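Local coordinates for hypothetical protein PG1100 (Porphyromonas gingivalis, PDB 1ZBS) that is of uncharacterised function but, as a member of the ASKHA superfamily, is probably an ATP-dependent sugar kinase acting on N-acetylglucosamine, at residues G96-A101 against G119-L124; E165-A170 against S200-Q205; A17-S22 against Y277-H282. One frame throughout, in Å; residues are numbered along the deposited sequence.

Overall arrangement
From the N terminus, the hairpin turn in 17-22 is met first, but its partner 277-282 comes at the end of the chain, so contact 3 closes a loop that spans nearly the whole protein. Within that loop the other two contacts close one after the other and do not cross. Contact 1 sets helix 97-105, which follows the first sheet, on strand 120-125 of the second; contact 2 then joins helix 167-174 to helix 200-204. Contact 3 brings the C-terminal helix 271-280 back to the hairpin of strands 11-18 and 21-29 in the first sheet. Contact 2 belongs to the helical region, its centre about 42 Å from that of contact 3, across the centre of the chain.

Contact 1: residues G96-A101 against G119-L124; sequences GDMLGA and GSNSCL
Met98, a selenomethionine, lays its bent side chain over strand 120-124, overlapping Asn121 and Cys123. The chain turns at chi2 (63°) and again at chi3 (-90°), bringing SE against the carboxamide: Met98 SE lies 3.6 Å from Asn121 CG and nearly as close to ND2. The same atom reaches the backbone beyond, with Met98 SE 3.6 Å from Ser122 N. One carbon nearer the helix, Met98 CG packs on Cys123 CB at 3.7 Å, and the terminal methyl, Met98 CE, touches Cys123 SG at 3.8 Å. No hydrogen bond joins the two segments; what they share is van der Waals packing. Ser122, between the two strand residues that meet the helix, has its CB directed away and hydrogen-bonds through OG to Tyr231 and to the backbone of Asn227. Ala113 and Ile115 of strand 111-116 and Asn133 of strand 130-133 also touch Met98, which therefore rests on three neighbouring strands. The axes of the short segments, helix 97-101 and strand 120-124, approach to 8.9 Å at a crossing angle of -62°. A helix following the first sheet is thus packed on one face of the second sheet, consistent with the paired alpha/beta domains of the ASKHA fold.

Contact 2: residues E165-A170 against S200-Q205; sequences EGLCEA and SPFIAQ
Leu167 pushes one methyl branch, CD1, at the far end of the Phe202 ring, and this apolar meeting carries the contact. Leu167 CD1 lies 3.6 Å from Phe202 CZ and 3.8 Å from Phe202 CE2, near the plane of the ring, so the methyl sits at the ring edge and not over a face. Phe202 sends its ring straight out from helix 200-204: CG is anti to the backbone N (chi1 -177°), and the side chain bridges about half of the 10.0 Å between the nearest CA atoms, those of Ala170 and Phe202. Leu167 comes from the first turn of its own helix, and the two side chains run past one another in opposite directions. Both are buried, and their meeting is the tight part.

Toward the solvent the packing is looser. Ala170 is exposed, and its backbone carbonyl approaches the ring only obliquely, Ala170 O lying 4.3 Å from Phe202 CE1. Within its own helix Ala170 N donates to Gly166 O at 2.7 Å; Gly166 occupies the N-cap position. No hydrogen bond crosses between the segments, and their buried surface sums to 114 Å².

Further residues complete the surroundings of the ring. Phe171, next along helix 167-174, meets Phe202 edge-to-face, while His206 touches both Phe202 and Leu167. On the inner side Leu167 also packs on Leu158 of helix 147-159, and Ile203, next to Phe202, reaches Phe154 of that helix and Val212 and Val216 of helix 210-229. The short helix 200-204 is thereby set among three longer helices, away from both beta-sheets.

Contact 3: residues A17-S22 against Y277-H282; sequences AKEGKS and YHHNNH
His279 lays its imidazole against the type I' turn, Lys18 to Lys21, of a beta-hairpin, so the end of the C-terminal helix 271-280 meets the connection between strands 11-18 and 21-29. The helix segment begins with Tyr277, which is turned to the protein interior and touches Arg103 of helix 97-105 as well as Arg128. His278 follows on the buried side too: its ring stacks on that of Tyr64, and NE2 hydrogen-bonds to Tyr66 OH, fixing the helix to the first sheet. His279 is the residue that reaches the hairpin. A chi1 of 174° swings the imidazole away from the backbone N and out toward the turn, where it presents one face to the peptide linking Glu19 and Gly20. Glu19 C and Gly20 N both lie over that face, offset toward its rim, and each is 3.3 Å from His279 CD2. Glu19 adds a slighter touch at NE2, its side chain crossing that of His279 at about a right angle, with Glu19 CG 4.1 Å from His279 NE2. The helix ends at Asn280; Tyr277 O receives Asn280 N at 3.1 Å and, more weakly, Asn281 N, and Asn281 is the first residue to leave helical angles. The hairpin is closed by its own pair of backbone bonds, Lys18 N to Lys21 O at 2.6 Å and Lys21 N to Lys18 O at 2.9 Å. At the centre of this surface contact a CH-pi interaction sets Gly20 CA 3.6 Å from the centroid of the His279 ring, 20° off its normal.

Contact 1: residues G96-A101 against G119-L124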
loop_
_atom_site.group_PDB
_atom_site.type_symbol
_atom_site.label_atom_id
_atom_site.label_comp_id
_atom_site.label_asym_id
_atom_site.label_seq_id
_atom_site.Cartn_x
_atom_site.Cartn_y
_atom_site.Cartn_z
ATOM N N GLY A 96 -17.044 17.826 -6.983
ATOM C CA GLY A 96 -16.469 16.699 -6.270
ATOM C C GLY A 96 -17.417 16.063 -5.271
ATOM O O GLY A 96 -18.384 16.688 -4.825
ATOM N N ASP A 97 -17.139 14.814 -4.915
ATOM C CA ASP A 97 -17.972 14.100 -3.965
ATOM C C ASP A 97 -17.854 14.645 -2.545
ATOM O O ASP A 97 -18.782 14.511 -1.742
ATOM C CB ASP A 97 -17.644 12.600 -3.976
ATOM C CG ASP A 97 -16.172 12.306 -3.713
ATOM O OD1 ASP A 97 -15.866 11.146 -3.371
ATOM O OD2 ASP A 97 -15.320 13.215 -3.854
HETATM N N MSE A 98 -16.717 15.262 -2.235
HETATM C CA MSE A 98 -16.493 15.819 -0.906
HETATM C C MSE A 98 -17.469 16.973 -0.692
HETATM O O MSE A 98 -18.072 17.105 0.373
HETATM C CB MSE A 98 -15.047 16.311 -0.778
HETATM C CG MSE A 98 -14.644 16.759 0.621
HETATM SE SE MSE A 98 -14.702 15.360 1.972
HETATM C CE MSE A 98 -16.537 15.560 2.580
ATOM N N LEU A 99 -17.631 17.791 -1.727
ATOM C CA LEU A 99 -18.531 18.926 -1.674
ATOM C C LEU A 99 -19.977 18.443 -1.574
ATOM O O LEU A 99 -20.807 19.038 -0.879
ATOM C CB LEU A 99 -18.348 19.791 -2.921
ATOM C CG LEU A 99 -19.361 20.925 -3.106
ATOM C CD1 LEU A 99 -19.324 21.860 -1.902
ATOM C CD2 LEU A 99 -19.046 21.676 -4.390
ATOM N N GLY A 100 -20.271 17.366 -2.292
ATOM C CA GLY A 100 -21.606 16.806 -2.263
ATOM C C GLY A 100 -21.928 16.316 -0.865
ATOM O O GLY A 100 -23.062 16.425 -0.402
ATOM N N ALA A 101 -20.924 15.783 -0.180
ATOM C CA ALA A 101 -21.132 15.289 1.170
ATOM C C ALA A 101 -21.374 16.440 2.135
ATOM O O ALA A 101 -22.267 16.375 2.975
ATOM C CB ALA A 101 -19.939 14.461 1.627
ATOM N N GLY A 119 -12.570 4.751 0.302
ATOM C CA GLY A 119 -11.471 5.650 0.615
ATOM C C GLY A 119 -11.961 6.644 1.663
ATOM O O GLY A 119 -13.154 6.669 1.968
ATOM N N SER A 120 -11.062 7.448 2.232
ATOM C CA SER A 120 -11.439 8.435 3.254
ATOM C C SER A 120 -11.229 9.826 2.706
ATOM O O SER A 120 -10.478 10.014 1.754
ATOM C CB SER A 120 -10.563 8.325 4.503
ATOM O OG SER A 120 -10.405 6.992 4.921
ATOM N N ASN A 121 -11.867 10.804 3.332
ATOM C CA ASN A 121 -11.707 12.178 2.916
ATOM C C ASN A 121 -12.260 13.132 3.992
ATOM O O ASN A 121 -13.022 12.716 4.864
ATOM C CB ASN A 121 -12.431 12.383 1.579
ATOM C CG ASN A 121 -11.828 13.500 0.761
ATOM O OD1 ASN A 121 -12.076 13.608 -0.448
ATOM N ND2 ASN A 121 -11.032 14.344 1.412
ATOM N N SER A 122 -11.857 14.398 3.950
ATOM C CA SER A 122 -12.368 15.382 4.897
ATOM C C SER A 122 -12.240 16.780 4.314
ATOM O O SER A 122 -11.480 16.998 3.373
ATOM C CB SER A 122 -11.633 15.315 6.251
ATOM O OG SER A 122 -10.294 15.767 6.159
ATOM N N CYS A 123 -12.999 17.717 4.876
ATOM C CA CYS A 123 -12.961 19.101 4.432
ATOM C C CYS A 123 -13.605 20.007 5.468
ATOM O O CYS A 123 -14.462 19.583 6.248
ATOM C CB CYS A 123 -13.719 19.265 3.119
ATOM S SG CYS A 123 -15.519 19.174 3.320
ATOM N N LEU A 124 -13.182 21.260 5.472
ATOM C CA LEU A 124 -13.754 22.238 6.372
ATOM C C LEU A 124 -14.729 22.972 5.457
ATOM O O LEU A 124 -14.332 23.466 4.400
ATOM C CB LEU A 124 -12.674 23.196 6.880
ATOM C CG LEU A 124 -12.812 23.819 8.278
ATOM C CD1 LEU A 124 -12.123 25.185 8.255
ATOM C CD2 LEU A 124 -14.267 23.972 8.680
#

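Contact 2: residues E165-A170 against S200-Q205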
loop_
_atom_site.group_PDB
_atom_site.type_symbol
_atom_site.label_atom_id
_atom_site.label_comp_id
_atom_site.label_asym_id
_atom_site.label_seq_id
_atom_site.Cartn_x
_atom_site.Cartn_y
_atom_site.Cartn_z
ATOM N N GLU A 165 -6.692 -17.820 17.033
ATOM C CA GLU A 165 -6.495 -19.040 16.251
ATOM C C GLU A 165 -7.774 -19.400 15.515
ATOM O O GLU A 165 -8.863 -19.379 16.092
ATOM C CB GLU A 165 -6.087 -20.203 17.172
ATOM C CG GLU A 165 -5.485 -21.451 16.477
ATOM C CD GLU A 165 -6.503 -22.297 15.698
ATOM O OE1 GLU A 165 -7.552 -22.674 16.269
ATOM O OE2 GLU A 165 -6.235 -22.602 14.515
ATOM N N GLY A 166 -7.633 -19.725 14.234
ATOM C CA GLY A 166 -8.784 -20.094 13.431
ATOM C C GLY A 166 -9.396 -18.976 12.601
ATOM O O GLY A 166 -9.978 -19.245 11.551
ATOM N N LEU A 167 -9.275 -17.730 13.052
ATOM C CA LEU A 167 -9.853 -16.603 12.320
ATOM C C LEU A 167 -9.306 -16.528 10.907
ATOM O O LEU A 167 -10.045 -16.265 9.954
ATOM C CB LEU A 167 -9.574 -15.277 13.036
ATOM C CG LEU A 167 -10.336 -14.040 12.532
ATOM C CD1 LEU A 167 -11.830 -14.327 12.509
ATOM C CD2 LEU A 167 -10.044 -12.845 13.432
ATOM N N CYS A 168 -8.009 -16.760 10.767
ATOM C CA CYS A 168 -7.393 -16.701 9.453
ATOM C C CYS A 168 -8.035 -17.740 8.556
ATOM O O CYS A 168 -8.516 -17.420 7.471
ATOM C CB CYS A 168 -5.887 -16.956 9.556
ATOM S SG CYS A 168 -5.005 -16.706 8.004
ATOM N N GLU A 169 -8.052 -18.986 9.020
ATOM C CA GLU A 169 -8.640 -20.067 8.244
ATOM C C GLU A 169 -10.127 -19.826 7.993
ATOM O O GLU A 169 -10.650 -20.199 6.947
ATOM C CB GLU A 169 -8.432 -21.415 8.948
ATOM C CG GLU A 169 -6.972 -21.832 9.090
ATOM C CD GLU A 169 -6.348 -21.354 10.391
ATOM O OE1 GLU A 169 -6.378 -20.136 10.663
ATOM O OE2 GLU A 169 -5.826 -22.201 11.143
ATOM N N ALA A 170 -10.799 -19.189 8.948
ATOM C CA ALA A 170 -12.220 -18.889 8.809
ATOM C C ALA A 170 -12.432 -17.840 7.709
ATOM O O ALA A 170 -13.410 -17.902 6.960
ATOM C CB ALA A 170 -12.780 -18.382 10.134
ATOM N N SER A 200 -14.911 -5.757 4.322
ATOM C CA SER A 200 -15.423 -5.022 5.465
ATOM C C SER A 200 -16.505 -5.801 6.223
ATOM O O SER A 200 -16.474 -5.870 7.449
ATOM C CB SER A 200 -15.955 -3.660 5.012
ATOM O OG SER A 200 -16.028 -2.778 6.115
ATOM N N PRO A 201 -17.470 -6.403 5.506
ATOM C CA PRO A 201 -18.542 -7.169 6.149
ATOM C C PRO A 201 -18.038 -8.241 7.121
ATOM O O PRO A 201 -18.685 -8.531 8.128
ATOM C CB PRO A 201 -19.287 -7.774 4.963
ATOM C CG PRO A 201 -19.145 -6.711 3.915
ATOM C CD PRO A 201 -17.682 -6.334 4.049
ATOM N N PHE A 202 -16.887 -8.835 6.813
ATOM C CA PHE A 202 -16.306 -9.867 7.669
ATOM C C PHE A 202 -15.795 -9.224 8.961
ATOM O O PHE A 202 -15.986 -9.752 10.064
ATOM C CB PHE A 202 -15.140 -10.563 6.954
ATOM C CG PHE A 202 -14.527 -11.680 7.748
ATOM C CD1 PHE A 202 -15.060 -12.968 7.689
ATOM C CD2 PHE A 202 -13.450 -11.433 8.601
ATOM C CE1 PHE A 202 -14.530 -13.993 8.467
ATOM C CE2 PHE A 202 -12.912 -12.453 9.386
ATOM C CZ PHE A 202 -13.454 -13.738 9.324
ATOM N N ILE A 203 -15.141 -8.077 8.807
ATOM C CA ILE A 203 -14.600 -7.339 9.937
ATOM C C ILE A 203 -15.728 -6.850 10.849
ATOM O O ILE A 203 -15.724 -7.111 12.057
ATOM C CB ILE A 203 -13.763 -6.138 9.447
ATOM C CG1 ILE A 203 -12.538 -6.655 8.672
ATOM C CG2 ILE A 203 -13.357 -5.268 10.618
ATOM C CD1 ILE A 203 -11.664 -5.570 8.041
ATOM N N ALA A 204 -16.702 -6.160 10.267
ATOM C CA ALA A 204 -17.822 -5.646 11.040
ATOM C C ALA A 204 -18.511 -6.762 11.813
ATOM O O ALA A 204 -18.956 -6.563 12.945
ATOM C CB ALA A 204 -18.824 -4.957 10.118
ATOM N N GLN A 205 -18.595 -7.941 11.208
ATOM C CA GLN A 205 -19.248 -9.068 11.862
ATOM C C GLN A 205 -18.401 -9.730 12.945
ATOM O O GLN A 205 -18.856 -10.659 13.606
ATOM C CB GLN A 205 -19.672 -10.106 10.812
ATOM C CG GLN A 205 -20.945 -9.714 10.069
ATOM C CD GLN A 205 -21.347 -10.708 8.996
ATOM O OE1 GLN A 205 -21.297 -11.926 9.197
ATOM N NE2 GLN A 205 -21.770 -10.190 7.850
#

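Contact 3: residues A17-S22 against Y277-H282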
loop_
_atom_site.group_PDB
_atom_site.type_symbol
_atom_site.label_atom_id
_atom_site.label_comp_id
_atom_site.label_asym_id
_atom_site.label_seq_id
_atom_site.Cartn_x
_atom_site.Cartn_y
_atom_site.Cartn_z
ATOM N N ALA A 17 -35.384 13.718 -8.977
ATOM C CA ALA A 17 -36.256 14.351 -7.994
ATOM C C ALA A 17 -37.077 15.497 -8.585
ATOM O O ALA A 17 -36.731 16.064 -9.623
ATOM C CB ALA A 17 -35.422 14.868 -6.822
ATOM N N LYS A 18 -38.167 15.832 -7.903
ATOM C CA LYS A 18 -39.044 16.918 -8.315
ATOM C C LYS A 18 -39.503 17.593 -7.038
ATOM O O LYS A 18 -40.167 16.972 -6.206
ATOM C CB LYS A 18 -40.263 16.379 -9.064
ATOM C CG LYS A 18 -41.084 17.445 -9.794
ATOM C CD LYS A 18 -42.504 16.942 -10.047
ATOM C CE LYS A 18 -43.221 17.723 -11.142
ATOM N NZ LYS A 18 -42.704 17.408 -12.510
ATOM N N GLU A 19 -39.128 18.858 -6.878
ATOM C CA GLU A 19 -39.494 19.635 -5.696
ATOM C C GLU A 19 -39.245 18.884 -4.386
ATOM O O GLU A 19 -40.174 18.631 -3.616
ATOM C CB GLU A 19 -40.965 20.063 -5.772
ATOM C CG GLU A 19 -41.165 21.561 -6.026
ATOM C CD GLU A 19 -41.132 21.935 -7.506
ATOM O OE1 GLU A 19 -42.178 21.781 -8.191
ATOM O OE2 GLU A 19 -40.055 22.375 -7.994
ATOM N N GLY A 20 -37.989 18.531 -4.141
ATOM C CA GLY A 20 -37.643 17.824 -2.919
ATOM C C GLY A 20 -38.216 16.425 -2.789
ATOM O O GLY A 20 -38.125 15.817 -1.720
ATOM N N LYS A 21 -38.819 15.906 -3.856
ATOM C CA LYS A 21 -39.385 14.552 -3.818
ATOM C C LYS A 21 -38.746 13.643 -4.875
ATOM O O LYS A 21 -38.524 14.051 -6.018
ATOM C CB LYS A 21 -40.910 14.603 -4.003
ATOM C CG LYS A 21 -41.646 15.280 -2.841
ATOM C CD LYS A 21 -43.158 15.435 -3.087
ATOM C CE LYS A 21 -43.832 16.227 -1.952
ATOM N NZ LYS A 21 -43.188 17.576 -1.731
ATOM N N SER A 22 -38.440 12.411 -4.475
ATOM C CA SER A 22 -37.817 11.441 -5.370
ATOM C C SER A 22 -38.830 10.737 -6.264
ATOM O O SER A 22 -39.840 10.217 -5.785
ATOM C CB SER A 22 -37.056 10.388 -4.556
ATOM O OG SER A 22 -36.402 9.453 -5.408
ATOM N N TYR A 277 -31.137 19.784 -0.645
ATOM C CA TYR A 277 -30.243 20.891 -0.958
ATOM C C TYR A 277 -30.625 21.585 -2.262
ATOM O O TYR A 277 -30.817 22.795 -2.295
ATOM C CB TYR A 277 -28.796 20.414 -1.065
ATOM C CG TYR A 277 -27.864 21.518 -1.503
ATOM C CD1 TYR A 277 -27.251 22.352 -0.568
ATOM C CD2 TYR A 277 -27.651 21.779 -2.859
ATOM C CE1 TYR A 277 -26.453 23.423 -0.973
ATOM C CE2 TYR A 277 -26.861 22.845 -3.274
ATOM C CZ TYR A 277 -26.267 23.662 -2.327
ATOM O OH TYR A 277 -25.501 24.723 -2.734
ATOM N N HIS A 278 -30.712 20.815 -3.340
ATOM C CA HIS A 278 -31.072 21.369 -4.635
ATOM C C HIS A 278 -32.562 21.657 -4.714
ATOM O O HIS A 278 -33.105 21.909 -5.788
ATOM C CB HIS A 278 -30.644 20.416 -5.748
ATOM C CG HIS A 278 -29.162 20.246 -5.838
ATOM N ND1 HIS A 278 -28.328 21.237 -6.314
ATOM C CD2 HIS A 278 -28.353 19.235 -5.443
ATOM C CE1 HIS A 278 -27.073 20.844 -6.205
ATOM N NE2 HIS A 278 -27.061 19.632 -5.679
ATOM N N HIS A 279 -33.222 21.608 -3.565
ATOM C CA HIS A 279 -34.642 21.895 -3.493
ATOM C C HIS A 279 -34.781 23.241 -2.802
ATOM O O HIS A 279 -35.774 23.939 -2.979
ATOM C CB HIS A 279 -35.375 20.829 -2.678
ATOM C CG HIS A 279 -36.820 21.143 -2.443
ATOM N ND1 HIS A 279 -37.444 20.904 -1.235
ATOM C CD2 HIS A 279 -37.766 21.665 -3.258
ATOM C CE1 HIS A 279 -38.711 21.267 -1.319
ATOM N NE2 HIS A 279 -38.934 21.731 -2.535
ATOM N N ASN A 280 -33.764 23.597 -2.017
ATOM C CA ASN A 280 -33.759 24.856 -1.279
ATOM C C ASN A 280 -32.660 25.801 -1.754
ATOM O O ASN A 280 -32.562 26.934 -1.276
ATOM C CB ASN A 280 -33.561 24.604 0.218
ATOM C CG ASN A 280 -34.507 23.565 0.770
ATOM O OD1 ASN A 280 -35.684 23.527 0.422
ATOM N ND2 ASN A 280 -33.997 22.723 1.657
ATOM N N ASN A 281 -31.827 25.328 -2.679
ATOM C CA ASN A 281 -30.724 26.129 -3.218
ATOM C C ASN A 281 -30.682 26.067 -4.732
ATOM O O ASN A 281 -29.640 25.755 -5.326
ATOM C CB ASN A 281 -29.374 25.645 -2.687
ATOM C CG ASN A 281 -29.313 25.619 -1.183
ATOM O OD1 ASN A 281 -29.748 24.660 -0.549
ATOM N ND2 ASN A 281 -28.772 26.676 -0.598
ATOM N N HIS A 282 -31.818 26.358 -5.356
ATOM C CA HIS A 282 -31.939 26.352 -6.818
ATOM C C HIS A 282 -30.714 26.965 -7.485
ATOM O O HIS A 282 -30.010 26.292 -8.238
ATOM C CB HIS A 282 -33.198 27.120 -7.221
ATOM C CG HIS A 282 -34.424 26.642 -6.509
ATOM N ND1 HIS A 282 -34.901 25.355 -6.637
ATOM C CD2 HIS A 282 -35.239 27.264 -5.626
ATOM C CE1 HIS A 282 -35.962 25.202 -5.861
ATOM N NE2 HIS A 282 -36.189 26.345 -5.237
#